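Local coordinates for protein GLB-12 (Caenorhabditis elegans, PDB 4BJA) that binds heme b as a globin and takes part in redox signalling that is essential for reproduction in the worm, at residues D48-I53 and R95-M100; E101-M106 and K193-T198. The protein carries 1 engineered substitution. One frame throughout, in Å; residues are numbered along the deposited sequence.

Interaction 1: D48-I53 and R95-M100. With HEM (protoporphyrin IX containing Fe), chain B.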
loop_
_atom_site.group_PDB
_atom_site.type_symbol
_atom_site.label_atom_id
_atom_site.label_comp_id
_atom_site.label_asym_id
_atom_site.label_seq_id
_atom_site.Cartn_x
_atom_site.Cartn_y
_atom_site.Cartn_z
ATOM N N ASP A 48 5.447 12.471 26.793
ATOM C CA ASP A 48 4.618 13.095 27.798
ATOM C C ASP A 48 3.747 14.137 27.086
ATOM O O ASP A 48 4.227 14.910 26.229
ATOM C CB ASP A 48 5.472 13.685 28.935
ATOM C CG ASP A 48 6.286 12.603 29.677
ATOM O OD1 ASP A 48 5.696 11.564 30.082
ATOM O OD2 ASP A 48 7.510 12.787 29.857
ATOM N N ASP A 49 2.470 14.123 27.446
ATOM C CA ASP A 49 1.408 14.881 26.766
ATOM C C ASP A 49 1.434 14.859 25.233
ATOM O O ASP A 49 1.639 15.879 24.576
ATOM C CB ASP A 49 1.298 16.313 27.284
ATOM C CG ASP A 49 -0.144 16.780 27.347
ATOM O OD1 ASP A 49 -0.914 16.554 26.370
ATOM O OD2 ASP A 49 -0.521 17.373 28.385
ATOM N N PRO A 50 1.191 13.675 24.660
ATOM C CA PRO A 50 1.059 13.542 23.216
ATOM C C PRO A 50 -0.027 14.445 22.624
ATOM O O PRO A 50 0.173 14.946 21.527
ATOM C CB PRO A 50 0.684 12.074 23.025
ATOM C CG PRO A 50 0.157 11.635 24.318
ATOM C CD PRO A 50 0.873 12.425 25.366
ATOM N N LYS A 51 -1.158 14.673 23.311
ATOM C CA LYS A 51 -2.190 15.575 22.746
ATOM C C LYS A 51 -1.671 17.012 22.600
ATOM O O LYS A 51 -2.033 17.733 21.640
ATOM C CB LYS A 51 -3.444 15.678 23.639
ATOM C CG LYS A 51 -3.930 14.415 24.250
ATOM C CD LYS A 51 -5.062 14.679 25.271
ATOM C CE LYS A 51 -5.064 13.541 26.348
ATOM N NZ LYS A 51 -6.375 13.401 27.078
ATOM N N ASP A 52 -0.862 17.447 23.560
ATOM C CA ASP A 52 -0.255 18.777 23.477
ATOM C C ASP A 52 0.670 18.864 22.247
ATOM O O ASP A 52 0.649 19.859 21.498
ATOM C CB ASP A 52 0.557 19.077 24.742
ATOM C CG ASP A 52 -0.299 19.565 25.933
ATOM O OD1 ASP A 52 -1.542 19.679 25.833
ATOM O OD2 ASP A 52 0.316 19.849 27.001
ATOM N N ILE A 53 1.488 17.831 22.030
ATOM C CA ILE A 53 2.373 17.810 20.866
ATOM C C ILE A 53 1.557 17.835 19.552
ATOM O O ILE A 53 1.877 18.592 18.606
ATOM C CB ILE A 53 3.367 16.596 20.908
ATOM C CG1 ILE A 53 4.356 16.766 22.084
ATOM C CG2 ILE A 53 4.097 16.516 19.601
ATOM C CD1 ILE A 53 5.191 15.466 22.459
ATOM N N ARG A 95 -9.365 14.413 17.729
ATOM C CA ARG A 95 -9.705 13.261 16.850
ATOM C C ARG A 95 -8.444 12.626 16.293
ATOM O O ARG A 95 -8.329 11.384 16.226
ATOM C CB ARG A 95 -10.635 13.674 15.698
ATOM C CG ARG A 95 -12.080 14.024 16.173
ATOM C CD ARG A 95 -12.786 14.910 15.152
ATOM N NE ARG A 95 -14.256 15.023 15.312
ATOM C CZ ARG A 95 -14.865 15.814 16.195
ATOM N NH1 ARG A 95 -14.149 16.544 17.051
ATOM N NH2 ARG A 95 -16.193 15.861 16.245
ATOM N N PHE A 96 -7.488 13.471 15.890
ATOM C CA PHE A 96 -6.232 12.993 15.300
ATOM C C PHE A 96 -5.405 12.316 16.377
ATOM O O PHE A 96 -4.894 11.222 16.175
ATOM C CB PHE A 96 -5.470 14.192 14.691
ATOM C CG PHE A 96 -4.236 13.802 13.970
ATOM C CD1 PHE A 96 -3.076 13.534 14.672
ATOM C CD2 PHE A 96 -4.233 13.743 12.586
ATOM C CE1 PHE A 96 -1.910 13.141 13.999
ATOM C CE2 PHE A 96 -3.065 13.345 11.881
ATOM C CZ PHE A 96 -1.901 13.063 12.618
ATOM N N TYR A 97 -5.326 12.915 17.564
ATOM C CA TYR A 97 -4.661 12.259 18.680
ATOM C C TYR A 97 -5.292 10.871 18.986
ATOM O O TYR A 97 -4.564 9.864 19.119
ATOM C CB TYR A 97 -4.674 13.162 19.928
ATOM C CG TYR A 97 -4.417 12.357 21.169
ATOM C CD1 TYR A 97 -3.126 11.918 21.488
ATOM C CD2 TYR A 97 -5.482 11.976 22.001
ATOM C CE1 TYR A 97 -2.898 11.087 22.618
ATOM C CE2 TYR A 97 -5.245 11.176 23.129
ATOM C CZ TYR A 97 -3.959 10.740 23.416
ATOM O OH TYR A 97 -3.726 9.942 24.524
ATOM N N GLU A 98 -6.621 10.817 19.062
ATOM C CA GLU A 98 -7.317 9.527 19.378
ATOM C C GLU A 98 -7.059 8.494 18.288
ATOM O O GLU A 98 -6.893 7.300 18.576
ATOM C CB GLU A 98 -8.824 9.730 19.538
ATOM C CG GLU A 98 -9.211 10.558 20.771
ATOM C CD GLU A 98 -10.691 10.920 20.807
ATOM O OE1 GLU A 98 -11.326 11.055 19.726
ATOM O OE2 GLU A 98 -11.215 11.103 21.931
ATOM N N PHE A 99 -7.040 8.949 17.044
ATOM C CA PHE A 99 -6.761 8.063 15.896
ATOM C C PHE A 99 -5.366 7.477 16.010
ATOM O O PHE A 99 -5.202 6.270 15.792
ATOM C CB PHE A 99 -6.917 8.896 14.619
ATOM C CG PHE A 99 -6.382 8.261 13.365
ATOM C CD1 PHE A 99 -5.054 8.449 12.967
ATOM C CD2 PHE A 99 -7.251 7.567 12.519
ATOM C CE1 PHE A 99 -4.590 7.907 11.774
ATOM C CE2 PHE A 99 -6.800 7.055 11.307
ATOM C CZ PHE A 99 -5.461 7.201 10.943
ATOM N N MET A 100 -4.359 8.300 16.333
ATOM C CA MET A 100 -2.995 7.787 16.502
ATOM C C MET A 100 -2.846 6.877 17.727
ATOM O O MET A 100 -2.110 5.907 17.698
ATOM C CB MET A 100 -1.994 8.957 16.553
ATOM C CG MET A 100 -1.898 9.675 15.191
ATOM S SD MET A 100 -1.168 8.586 13.958
ATOM C CE MET A 100 -0.077 7.719 15.102
HETATM C CHA HEM B . -12.512 14.588 11.028
HETATM C CHB HEM B . -8.232 12.338 11.286
HETATM C CHC HEM B . -6.541 15.143 7.767
HETATM C CHD HEM B . -10.498 17.870 8.076
HETATM C C1A HEM B . -11.525 13.720 11.346
HETATM C C2A HEM B . -11.660 12.585 12.241
HETATM C C3A HEM B . -10.458 11.985 12.292
HETATM C C4A HEM B . -9.542 12.721 11.449
HETATM C CMA HEM B . -10.031 10.735 13.107
HETATM C CAA HEM B . -12.989 12.174 12.958
HETATM C CBA HEM B . -13.454 10.780 12.513
HETATM C CGA HEM B . -13.723 10.847 11.076
HETATM O O1A HEM B . -14.431 11.798 10.642
HETATM O O2A HEM B . -13.171 9.957 10.376
HETATM C C1B HEM B . -7.458 12.884 10.306
HETATM C C2B HEM B . -6.160 12.366 9.889
HETATM C C3B HEM B . -5.710 13.123 8.930
HETATM C C4B HEM B . -6.679 14.164 8.698
HETATM C CMB HEM B . -5.478 11.121 10.479
HETATM C CAB HEM B . -4.371 12.883 8.182
HETATM C CBB HEM B . -3.799 13.880 7.553
HETATM C C1C HEM B . -7.462 16.107 7.536
HETATM C C2C HEM B . -7.321 17.180 6.583
HETATM C C3C HEM B . -8.409 17.927 6.655
HETATM C C4C HEM B . -9.270 17.386 7.682
HETATM C CMC HEM B . -6.113 17.358 5.633
HETATM C CAC HEM B . -8.661 19.187 5.795
HETATM C CBC HEM B . -9.919 19.528 5.580
HETATM C C1D HEM B . -11.350 17.285 8.944
HETATM C C2D HEM B . -12.548 17.888 9.447
HETATM C C3D HEM B . -13.167 16.870 10.350
HETATM C C4D HEM B . -12.289 15.735 10.311
HETATM C CMD HEM B . -13.121 19.292 9.147
HETATM C CAD HEM B . -14.458 17.022 11.176
HETATM C CBD HEM B . -14.018 17.317 12.619
HETATM C CGD HEM B . -13.366 18.680 12.835
HETATM O O1D HEM B . -13.569 19.630 12.050
HETATM O O2D HEM B . -12.647 18.811 13.835
HETATM N NA HEM B . -10.207 13.792 10.880
HETATM N NB HEM B . -7.768 14.011 9.550
HETATM N NC HEM B . -8.667 16.275 8.184
HETATM N ND HEM B . -11.217 16.003 9.490
HETATM FE FE HEM B . -9.479 15.025 9.554
#

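Interaction 2: E101-M106 and K193-T198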
loop_
_atom_site.group_PDB
_atom_site.type_symbol
_atom_site.label_atom_id
_atom_site.label_comp_id
_atom_site.label_asym_id
_atom_site.label_seq_id
_atom_site.Cartn_x
_atom_site.Cartn_y
_atom_site.Cartn_z
ATOM N N GLU A 101 -3.554 7.210 18.804
ATOM C CA GLU A 101 -3.542 6.417 20.028
ATOM C C GLU A 101 -4.080 5.010 19.703
ATOM O O GLU A 101 -3.493 3.992 20.054
ATOM C CB GLU A 101 -4.444 7.069 21.073
ATOM C CG GLU A 101 -4.691 6.218 22.320
ATOM C CD GLU A 101 -3.424 5.847 23.118
ATOM O OE1 GLU A 101 -2.294 6.384 22.915
ATOM O OE2 GLU A 101 -3.567 4.989 24.019
ATOM N N GLN A 102 -5.206 4.979 19.027
ATOM C CA GLN A 102 -5.877 3.692 18.741
ATOM C C GLN A 102 -5.051 2.905 17.745
ATOM O O GLN A 102 -4.868 1.662 17.866
ATOM C CB GLN A 102 -7.188 3.970 18.044
ATOM C CG GLN A 102 -8.329 4.565 18.789
ATOM C CD GLN A 102 -9.495 4.729 17.797
ATOM O OE1 GLN A 102 -9.719 5.812 17.228
ATOM N NE2 GLN A 102 -10.160 3.614 17.499
ATOM N N LEU A 103 -4.588 3.606 16.707
ATOM C CA LEU A 103 -3.860 2.926 15.617
ATOM C C LEU A 103 -2.553 2.317 16.172
ATOM O O LEU A 103 -2.238 1.148 15.888
ATOM C CB LEU A 103 -3.594 3.939 14.466
ATOM C CG LEU A 103 -2.867 3.516 13.226
ATOM C CD1 LEU A 103 -3.465 2.187 12.642
ATOM C CD2 LEU A 103 -2.998 4.706 12.233
ATOM N N THR A 104 -1.801 3.069 16.977
ATOM C CA THR A 104 -0.526 2.535 17.502
ATOM C C THR A 104 -0.800 1.381 18.484
ATOM O O THR A 104 -0.057 0.412 18.516
ATOM C CB THR A 104 0.366 3.556 18.186
ATOM O OG1 THR A 104 -0.340 4.196 19.266
ATOM C CG2 THR A 104 0.906 4.600 17.179
ATOM N N SER A 105 -1.874 1.488 19.244
ATOM C CA SER A 105 -2.263 0.396 20.180
ATOM C C SER A 105 -2.649 -0.865 19.379
ATOM O O SER A 105 -2.250 -1.975 19.724
ATOM C CB SER A 105 -3.446 0.849 21.060
ATOM O OG SER A 105 -3.786 -0.207 21.968
ATOM N N MET A 106 -3.448 -0.694 18.340
ATOM C CA MET A 106 -3.876 -1.854 17.559
ATOM C C MET A 106 -2.693 -2.521 16.927
ATOM O O MET A 106 -2.644 -3.757 16.871
ATOM C CB MET A 106 -4.937 -1.509 16.519
ATOM C CG MET A 106 -6.368 -1.312 17.136
ATOM S SD MET A 106 -7.603 -1.130 15.886
ATOM C CE MET A 106 -7.284 0.510 15.383
ATOM N N LYS A 193 8.661 6.804 9.735
ATOM C CA LYS A 193 8.440 7.197 8.327
ATOM C C LYS A 193 7.642 6.141 7.555
ATOM O O LYS A 193 6.745 6.497 6.811
ATOM C CB LYS A 193 9.732 7.562 7.604
ATOM C CG LYS A 193 10.290 8.906 8.111
ATOM C CD LYS A 193 11.575 9.274 7.367
ATOM C CE LYS A 193 12.148 10.598 7.866
ATOM N NZ LYS A 193 13.552 10.855 7.288
ATOM N N LYS A 194 7.988 4.851 7.723
ATOM C CA LYS A 194 7.207 3.810 7.015
ATOM C C LYS A 194 5.756 3.820 7.445
ATOM O O LYS A 194 4.855 3.747 6.605
ATOM C CB LYS A 194 7.803 2.432 7.234
ATOM C CG LYS A 194 9.130 2.290 6.499
ATOM C CD LYS A 194 9.637 0.819 6.597
ATOM C CE LYS A 194 9.710 0.271 8.031
ATOM N NZ LYS A 194 10.080 -1.219 8.079
ATOM N N PHE A 195 5.538 3.945 8.760
ATOM C CA PHE A 195 4.225 3.964 9.306
ATOM C C PHE A 195 3.424 5.159 8.769
ATOM O O PHE A 195 2.302 5.015 8.240
ATOM C CB PHE A 195 4.310 3.983 10.867
ATOM C CG PHE A 195 3.001 4.278 11.550
ATOM C CD1 PHE A 195 1.866 3.483 11.314
ATOM C CD2 PHE A 195 2.890 5.372 12.426
ATOM C CE1 PHE A 195 0.630 3.752 11.924
ATOM C CE2 PHE A 195 1.646 5.656 13.027
ATOM C CZ PHE A 195 0.516 4.837 12.791
ATOM N N LEU A 196 3.976 6.355 8.929
ATOM C CA LEU A 196 3.215 7.558 8.577
ATOM C C LEU A 196 2.980 7.640 7.055
ATOM O O LEU A 196 1.914 8.110 6.604
ATOM C CB LEU A 196 3.927 8.784 9.131
ATOM C CG LEU A 196 3.834 8.906 10.657
ATOM C CD1 LEU A 196 4.652 10.090 11.071
ATOM C CD2 LEU A 196 2.416 9.100 11.122
ATOM N N ASN A 197 3.954 7.189 6.255
ATOM C CA ASN A 197 3.746 7.104 4.809
ATOM C C ASN A 197 2.655 6.114 4.408
ATOM O O ASN A 197 1.912 6.348 3.463
ATOM C CB ASN A 197 5.072 6.822 4.086
ATOM C CG ASN A 197 5.922 8.107 4.019
ATOM O OD1 ASN A 197 5.395 9.153 3.654
ATOM N ND2 ASN A 197 7.181 8.035 4.335
ATOM N N THR A 198 2.549 5.034 5.162
ATOM C CA THR A 198 1.474 4.071 4.907
ATOM C C THR A 198 0.119 4.676 5.315
ATOM O O THR A 198 -0.879 4.439 4.640
ATOM C CB THR A 198 1.732 2.731 5.643
ATOM O OG1 THR A 198 3.009 2.230 5.199
ATOM C CG2 THR A 198 0.664 1.711 5.314
#

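Interaction 1: D48-I53 and R95-M100
Pro50 and Lys51, at the start of helix 50-65, pack on the ring of Tyr97 in helix 87-108. In the globin fold these are helices B and E, and the contact lies at the protein surface. Asp49 is the N-cap of helix B. Asp49 OD1 accepts from Asp52 N at 2.9 Å, and the donor comes from above the carboxylate plane. This fixes the first turn next to the tyrosine. Pro50 meets the ring obliquely: Pro50 CG is 3.5 Å from Tyr97 CE1. Trp44 of helix 34-46 touches both residues. Lys51 lies across the ring face in a CH-pi contact. Lys51 CG sits 3.5 Å above the centroid of the Tyr97 ring, only 4° off the normal. The CG is anti to the carbonyl carbon (chi1 -41°), and the chain then extends past Tyr97 CE2. Ile53 packs on Leu156 and Phe159 of helix 144-160. On the far side, helix 87-108 meets the heme. The heme methyl CMB is shared by two rings: it lies over a face of Phe99, offset toward the rim, and 3.6 Å from Phe96 CE2. Phe96 also stacks on Phe152 and meets Phe58 edge-to-face. Arg95 passes over the aliphatic carbons of both propionates, with HEM CBD over one guanidinium face and HEM CAA at its edge. Arg95 NE is 3.5 Å from HEM CBD.

Interaction 2: E101-M106 and K193-T198
Segments 101-106 and 193-198 keep their backbones apart, the nearest CA atoms between them being those of Thr104 and Phe195 at 9.6 Å, and side chains bridge the gap. Leu103 and Phe195 come at each other from opposite directions. The leucine meets the ring at its edge: Leu103 CD2 is 3.6 Å from Phe195 CZ, and Leu103 CG lies in the ring plane, 3.7 Å from Phe195 CE1. In both residues CG is anti to the backbone N (chi1 180° for Leu103, 168° for Phe195), which sends each side chain across to the other helix. Thr104 adds a looser contact, Thr104 CG2 to Phe195 CE2 at 4.3 Å. Its hydroxyl is engaged elsewhere, with Met100 O and Arg41 NH1. The contact is buried and purely apolar. Around it, Trp192 meets the Phe195 ring edge-to-face, and Leu103 also packs on Ala116 and Val120 of helix 113-126. Near Phe195, Thr198 OG1 donates to Lys194 O at 2.8 Å. The same oxygen accepts Thr198 N from its other face, so one carbonyl takes two bonds from one residue. Packing of helix 87-108 on helix 185-214 is the E-H contact of the globin fold, here on the interior side of helix E.

In the fold
From the N terminus, interaction 1 comes first. It closes a loop of 41 residues that holds the rest of helix 50-65 and helix 69-72, and it brings helix 87-108 back to the start of helix B. Interaction 2 opens directly afterwards on the same helix. It closes a longer loop of 86 residues, through helices 113-126, 131-136 and 144-160 and an unmodelled stretch, to reach helix 185-214. The two contacts are in series and neither nest nor cross. Helix 87-108 therefore ties helix B to helix H, besides lining the heme pocket and carrying the axial ligand His92. In one of its two conformers Met100 also touches Phe195, so this link between the contacts is uncertain.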